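Local coordinates for protein Pab-dependent poly(a)-specific ribonuclease subunit PAN2 (PDB 4CZX) that probably shortens the poly(A) tails of mRNA as catalytic subunit of the PAN2-PAN3 deadenylation complex, seen here through its N-terminal WD40 domain, at residues F204-G209 against A246-M251; R250-R254 against D294-E300; L256-I260 against V270-L274. All blocks are in the same frame, centred on the assembly; numbering follows the deposited sequence.

Contact 1. Residues F204-G209 against A246-M251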
# COMPACT_ATOMS: atom_id res chain seq x y z
N PHE A 204 46.78 25.69 0.85
CA PHE A 204 46.70 25.32 -0.57
C PHE A 204 45.30 25.09 -1.09
O PHE A 204 44.40 24.70 -0.35
CB PHE A 204 47.50 24.04 -0.84
CG PHE A 204 48.96 24.13 -0.47
CD1 PHE A 204 49.88 24.68 -1.34
CD2 PHE A 204 49.40 23.64 0.75
CE1 PHE A 204 51.23 24.76 -0.99
CE2 PHE A 204 50.75 23.72 1.10
CZ PHE A 204 51.65 24.27 0.23
N ILE A 205 45.12 25.33 -2.39
CA ILE A 205 44.03 24.73 -3.14
C ILE A 205 44.59 23.74 -4.15
O ILE A 205 45.64 24.00 -4.76
CB ILE A 205 43.18 25.76 -3.91
CG1 ILE A 205 42.92 27.00 -3.07
CG2 ILE A 205 41.88 25.11 -4.42
CD1 ILE A 205 42.19 28.09 -3.84
N VAL A 206 43.91 22.61 -4.32
CA VAL A 206 44.27 21.66 -5.37
C VAL A 206 43.01 21.25 -6.14
O VAL A 206 41.94 21.06 -5.56
CB VAL A 206 44.98 20.40 -4.81
CG1 VAL A 206 46.43 20.71 -4.46
CG2 VAL A 206 44.21 19.83 -3.59
N THR A 207 43.12 21.16 -7.47
CA THR A 207 41.97 20.79 -8.27
C THR A 207 42.31 19.79 -9.35
O THR A 207 43.46 19.71 -9.81
CB THR A 207 41.30 22.00 -8.97
OG1 THR A 207 42.23 22.59 -9.90
CG2 THR A 207 40.83 23.04 -7.95
N CYS A 208 41.30 19.03 -9.75
CA CYS A 208 41.34 18.18 -10.93
C CYS A 208 40.26 18.65 -11.90
O CYS A 208 39.21 19.10 -11.48
CB CYS A 208 41.10 16.71 -10.57
SG CYS A 208 42.28 16.05 -9.38
N GLY A 209 40.51 18.55 -13.20
CA GLY A 209 39.49 18.98 -14.14
C GLY A 209 39.94 18.77 -15.57
O GLY A 209 40.87 17.99 -15.82
N ALA A 246 44.55 13.10 -13.79
CA ALA A 246 44.11 13.33 -12.41
C ALA A 246 42.61 13.55 -12.32
O ALA A 246 42.10 14.53 -12.85
CB ALA A 246 44.84 14.52 -11.82
N ALA A 247 41.94 12.63 -11.63
CA ALA A 247 40.48 12.66 -11.51
C ALA A 247 40.05 13.20 -10.14
O ALA A 247 39.07 13.94 -10.05
CB ALA A 247 39.93 11.26 -11.73
N HIS A 248 40.77 12.81 -9.10
CA HIS A 248 40.45 13.24 -7.74
C HIS A 248 41.69 13.57 -6.94
O HIS A 248 42.79 13.07 -7.23
CB HIS A 248 39.63 12.18 -7.00
CG HIS A 248 38.43 11.73 -7.77
ND1 HIS A 248 37.26 12.47 -7.83
CD2 HIS A 248 38.23 10.66 -8.57
CE1 HIS A 248 36.40 11.86 -8.62
NE2 HIS A 248 36.97 10.76 -9.08
N VAL A 249 41.51 14.42 -5.94
CA VAL A 249 42.60 14.86 -5.09
C VAL A 249 42.09 15.21 -3.70
O VAL A 249 41.00 15.77 -3.53
CB VAL A 249 43.35 16.07 -5.71
CG1 VAL A 249 42.45 17.31 -5.75
CG2 VAL A 249 44.66 16.34 -4.98
N ARG A 250 42.89 14.85 -2.71
CA ARG A 250 42.66 15.26 -1.33
C ARG A 250 43.98 15.68 -0.72
O ARG A 250 45.00 15.03 -0.95
CB ARG A 250 42.04 14.14 -0.50
CG ARG A 250 40.59 13.82 -0.82
CD ARG A 250 39.67 14.95 -0.40
NE ARG A 250 38.25 14.63 -0.63
CZ ARG A 250 37.55 15.06 -1.67
NH1 ARG A 250 38.12 15.80 -2.62
NH2 ARG A 250 36.27 14.74 -1.77
N MET A 251 43.95 16.75 0.07
CA MET A 251 45.10 17.11 0.89
C MET A 251 45.23 16.10 2.01
O MET A 251 44.23 15.68 2.60
CB MET A 251 44.96 18.52 1.47
CG MET A 251 44.99 19.62 0.43
SD MET A 251 46.54 19.66 -0.49
CE MET A 251 47.75 20.03 0.79
O HOH W 1 43.03 17.16 -13.65

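Contact 2. Residues R250-R254 against D294-E300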
# COMPACT_ATOMS: atom_id res chain seq x y z
N ARG A 250 42.89 14.85 -2.71
CA ARG A 250 42.66 15.26 -1.33
C ARG A 250 43.98 15.68 -0.72
O ARG A 250 45.00 15.03 -0.95
CB ARG A 250 42.04 14.14 -0.50
CG ARG A 250 40.59 13.82 -0.82
CD ARG A 250 39.67 14.95 -0.40
NE ARG A 250 38.25 14.63 -0.63
CZ ARG A 250 37.55 15.06 -1.67
NH1 ARG A 250 38.12 15.80 -2.62
NH2 ARG A 250 36.27 14.74 -1.77
N MET A 251 43.95 16.75 0.07
CA MET A 251 45.10 17.11 0.89
C MET A 251 45.23 16.10 2.01
O MET A 251 44.23 15.68 2.60
CB MET A 251 44.96 18.52 1.47
CG MET A 251 44.99 19.62 0.43
SD MET A 251 46.54 19.66 -0.49
CE MET A 251 47.75 20.03 0.79
N HIS A 252 46.46 15.69 2.30
CA HIS A 252 46.73 14.79 3.40
C HIS A 252 46.59 15.58 4.70
O HIS A 252 47.22 16.62 4.86
CB HIS A 252 48.13 14.19 3.27
CG HIS A 252 48.33 12.93 4.05
ND1 HIS A 252 48.37 12.91 5.43
CD2 HIS A 252 48.49 11.65 3.65
CE1 HIS A 252 48.54 11.67 5.84
NE2 HIS A 252 48.62 10.88 4.78
N PRO A 253 45.74 15.09 5.62
CA PRO A 253 45.43 15.83 6.86
C PRO A 253 46.59 15.89 7.85
O PRO A 253 46.57 16.73 8.76
CB PRO A 253 44.24 15.05 7.44
CG PRO A 253 44.42 13.67 6.93
CD PRO A 253 45.00 13.82 5.54
N ARG A 254 47.58 15.02 7.69
CA ARG A 254 48.71 15.02 8.63
C ARG A 254 50.00 15.50 7.97
O ARG A 254 50.74 16.28 8.56
CB ARG A 254 48.89 13.64 9.25
CG ARG A 254 47.94 13.40 10.42
CD ARG A 254 48.09 12.03 11.03
NE ARG A 254 47.11 11.82 12.10
CZ ARG A 254 46.86 10.64 12.66
NH1 ARG A 254 47.51 9.55 12.27
NH2 ARG A 254 45.95 10.55 13.63
N ASP A 294 37.74 9.83 -1.09
CA ASP A 294 37.96 10.66 0.09
C ASP A 294 39.04 10.04 0.97
O ASP A 294 39.37 8.86 0.84
CB ASP A 294 36.64 10.85 0.89
CG ASP A 294 36.70 12.03 1.84
OD1 ASP A 294 37.55 12.94 1.64
OD2 ASP A 294 35.90 12.06 2.82
N VAL A 295 39.57 10.86 1.88
CA VAL A 295 40.54 10.42 2.88
C VAL A 295 40.00 10.75 4.27
O VAL A 295 39.32 11.76 4.45
CB VAL A 295 41.92 11.08 2.68
CG1 VAL A 295 41.83 12.60 2.86
CG2 VAL A 295 42.95 10.49 3.63
N SER A 296 40.26 9.88 5.24
CA SER A 296 39.78 10.10 6.62
C SER A 296 40.55 11.21 7.33
O SER A 296 41.62 11.61 6.88
CB SER A 296 39.88 8.80 7.42
OG SER A 296 41.23 8.48 7.71
N ARG A 297 40.02 11.68 8.46
CA ARG A 297 40.66 12.77 9.21
C ARG A 297 42.07 12.44 9.67
O ARG A 297 42.92 13.33 9.77
CB ARG A 297 39.81 13.16 10.43
CG ARG A 297 38.44 13.77 10.10
CD ARG A 297 38.57 15.02 9.25
NE ARG A 297 37.27 15.62 8.94
CZ ARG A 297 36.38 15.11 8.09
NH1 ARG A 297 36.63 13.96 7.46
NH2 ARG A 297 35.23 15.73 7.87
N THR A 298 42.32 11.17 9.96
CA THR A 298 43.65 10.74 10.40
C THR A 298 44.61 10.53 9.23
O THR A 298 45.82 10.43 9.43
CB THR A 298 43.58 9.43 11.19
OG1 THR A 298 43.01 8.42 10.35
CG2 THR A 298 42.74 9.60 12.45
N GLY A 299 44.05 10.44 8.02
CA GLY A 299 44.84 10.17 6.84
C GLY A 299 45.02 8.68 6.58
O GLY A 299 45.55 8.28 5.54
N GLU A 300 44.57 7.86 7.53
CA GLU A 300 44.85 6.43 7.50
C GLU A 300 43.90 5.64 6.60
O GLU A 300 44.26 4.58 6.09
CB GLU A 300 44.82 5.87 8.93
CG GLU A 300 45.92 6.46 9.81
CD GLU A 300 45.89 5.94 11.23
OE1 GLU A 300 45.12 5.00 11.51
OE2 GLU A 300 46.64 6.48 12.07

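Contact 3. Residues L256-I260 against V270-L274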
# COMPACT_ATOMS: atom_id res chain seq x y z
N LEU A 256 51.15 17.96 5.81
CA LEU A 256 50.43 19.19 5.44
C LEU A 256 50.71 19.75 4.04
O LEU A 256 49.90 20.51 3.52
CB LEU A 256 50.72 20.28 6.46
CG LEU A 256 50.08 20.02 7.83
CD1 LEU A 256 50.37 21.17 8.79
CD2 LEU A 256 48.60 19.79 7.68
N THR A 257 51.85 19.41 3.45
CA THR A 257 52.17 19.89 2.11
C THR A 257 52.02 18.80 1.06
O THR A 257 52.56 18.89 -0.04
CB THR A 257 53.58 20.44 2.05
OG1 THR A 257 54.51 19.38 2.31
CG2 THR A 257 53.76 21.54 3.08
N THR A 258 51.30 17.75 1.42
CA THR A 258 51.19 16.57 0.58
C THR A 258 49.77 16.41 0.04
O THR A 258 48.79 16.65 0.76
CB THR A 258 51.62 15.31 1.36
OG1 THR A 258 53.02 15.40 1.67
CG2 THR A 258 51.39 14.05 0.56
N ALA A 259 49.67 16.03 -1.23
CA ALA A 259 48.39 15.74 -1.87
C ALA A 259 48.29 14.26 -2.21
O ALA A 259 49.29 13.59 -2.49
CB ALA A 259 48.20 16.58 -3.12
N ILE A 260 47.06 13.75 -2.19
CA ILE A 260 46.77 12.38 -2.56
C ILE A 260 45.99 12.41 -3.87
O ILE A 260 44.87 12.89 -3.89
CB ILE A 260 45.96 11.66 -1.48
CG1 ILE A 260 46.70 11.74 -0.14
CG2 ILE A 260 45.72 10.22 -1.88
CD1 ILE A 260 45.81 11.36 1.06
N VAL A 270 50.87 9.62 -3.75
CA VAL A 270 50.94 10.46 -2.56
C VAL A 270 52.15 11.36 -2.78
O VAL A 270 53.28 10.89 -2.77
CB VAL A 270 51.07 9.65 -1.27
CG1 VAL A 270 51.12 10.57 -0.06
CG2 VAL A 270 49.91 8.68 -1.14
N THR A 271 51.89 12.64 -3.03
CA THR A 271 52.93 13.52 -3.56
C THR A 271 53.08 14.81 -2.78
O THR A 271 52.11 15.53 -2.55
CB THR A 271 52.64 13.90 -5.02
OG1 THR A 271 52.43 12.71 -5.79
CG2 THR A 271 53.80 14.69 -5.62
N ASP A 272 54.31 15.12 -2.39
CA ASP A 272 54.57 16.40 -1.76
C ASP A 272 54.46 17.51 -2.78
O ASP A 272 55.12 17.49 -3.81
CB ASP A 272 55.95 16.44 -1.10
CG ASP A 272 56.24 17.79 -0.48
OD1 ASP A 272 56.65 18.70 -1.23
OD2 ASP A 272 56.04 17.94 0.74
N LEU A 273 53.61 18.49 -2.48
CA LEU A 273 53.35 19.60 -3.39
C LEU A 273 54.61 20.42 -3.68
O LEU A 273 54.79 20.91 -4.79
CB LEU A 273 52.28 20.52 -2.82
CG LEU A 273 50.88 19.90 -2.72
CD1 LEU A 273 49.85 20.94 -2.33
CD2 LEU A 273 50.52 19.25 -4.05
N LEU A 274 55.46 20.57 -2.67
CA LEU A 274 56.63 21.44 -2.78
C LEU A 274 57.75 20.82 -3.61
O LEU A 274 58.57 21.53 -4.19
CB LEU A 274 57.14 21.81 -1.38
CG LEU A 274 56.07 22.48 -0.52
CD1 LEU A 274 56.56 22.71 0.90
CD2 LEU A 274 55.62 23.78 -1.15

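Contact 1. Residues F204-G209 against A246-M251
Two neighbouring blades of the WD40 beta-propeller meet where V206 and C208 of strand 204-209 pack on V249 and M251 of strand 248-251. The segments run nearly antiparallel (170°) with axes 6.3 Å apart, too far for main-chain pairing, so the seam is filled by alternate side chains. V206 CG2 sits 3.8 Å from V249 CG1 and also reaches M251 SD. Bends at chi2 and chi3 (-61° and -63°) curl the M251 chain past V206 and deliver CE to F204 CD2 at 4.0 Å, the methionine crossing the phenylalanine roughly at a right angle.

This is how propeller blades generally stack, face against face round a central axis: 248-251 is the innermost strand of its blade, while 204-209 is second from the axis in the blade before. At the other end, where A247 and H248 form a classic beta bulge, C208 SG lies 3.8 Å from V249 CB and 3.9 Å from A246 CB. Beyond it a water accepts from G209 N at 2.9 Å and lies equally near A246 O. From the axis side, D197 and D199 of strand 194-200 bind V249 N and M251 N.

Contact 2. Residues R250-R254 against D294-E300
R250 and D294 clasp the inner strands of two adjacent blades with a salt bridge: NE donates to OD1 over 2.9 Å at 158°. The carboxylate oxygen lies in the guanidinium plane, at its edge; the donor meets OD1 on its anti side, out of the carboxylate plane, and the two flat groups are steeply turned against each other. V295 CG1 touches R250 CB at 3.7 Å as the two side chains slide past each other in opposite directions, and a bend at chi2 (-69°) carries the arginine CD and NE over to D294 OD1.

Farther along, P253 rides on the type I turn S296-G299. Its CB approaches R297 O at 3.2 Å, and its CG lies 3.4 Å from G299 N, the amide that closes the turn on S296 O. With no side chain on G299, H252 CE1 can come to 4.1 Å from its CA. R254 runs extended from CG to NE alongside T298, placing one guanidinium face over T298 O without bonding to it, while NH1 reaches E300 OE2 at 3.2 Å in a less direct salt bridge (139°).

A second shell fixes these groups. H252 ND1 accepts from R254 N; T298 OG1 accepts from E300 N in an ST turn and also bonds to Q321. D294 OD2 takes F35 N, E300 OE1 takes Q321 N, and R250 NH1 bridges to D197 OD1. Replacing R250 with a leucine would probably leave both D294 OD1 and D197 OD1 without their cationic partner and weaken the tie between the blades. The inner pair thus sets one arginine between carboxylates from two flanking blades, an arrangement likely to favour the charged form of all three, whereas the outer pair at R254 has the looser geometry of a surface ion pair.

Contact 3. Residues L256-I260 against V270-L274
T257 and D272 close the open end of a beta hairpin, with the threonine hydroxyl donating to D272 OD2 over 2.6 Å. The threonine chi1 of 64° puts OG1 between its own N and carbonyl carbon, facing the aspartate, while the D272 carboxylate swings out to meet it with CG opposite the main-chain N (178°). The hydroxyl arrives from above the carboxylate plane. The same threonine turns CG2 to L274 CD1, 3.7 Å away, the two side chains crossing at about a right angle.

Within the strands, A259 and T271 form an antiparallel hydrogen-bonded pair, each N to the other's O at 2.8 Å; T257 O takes L273 N at 2.7 Å just beyond. T258 and V270 share the sheet face that also carries I260, and both send a methyl opposite the main-chain N, bringing T258 CG2 and V270 CG1 to 3.5 Å. On the other face A259 CB meets L273 CD2 at 3.7 Å, and L273 goes on to pack against F204 and V206 of the preceding blade.

D272 OD1, meanwhile, accepts N275 N and, weakly, L274 N. One carboxylate therefore gathers a hydroxyl from the residue just before one strand and amides from the chain leaving the other, which probably spreads its negative charge and steadies the hairpin end where the strands part.

How the contacts relate
Strand 248-251 joins the three contacts. Its alternation sends M251 into contact 1 and R250 into contact 2, so opposite faces of one strand address the blades before and after it; the centres of these contacts lie about 13 Å apart. Contact 3, with its centre about 11 Å from each of the others, builds the same blade outward: R250 O lies 2.7 Å from I260 N and H252 N 3.0 Å from T258 O, both probable hydrogen bonds, while M251 CE packs on T258 O. All three are architecture of the propeller. The two catalytic metal ions belong to the exonuclease domain, which is absent from this construct.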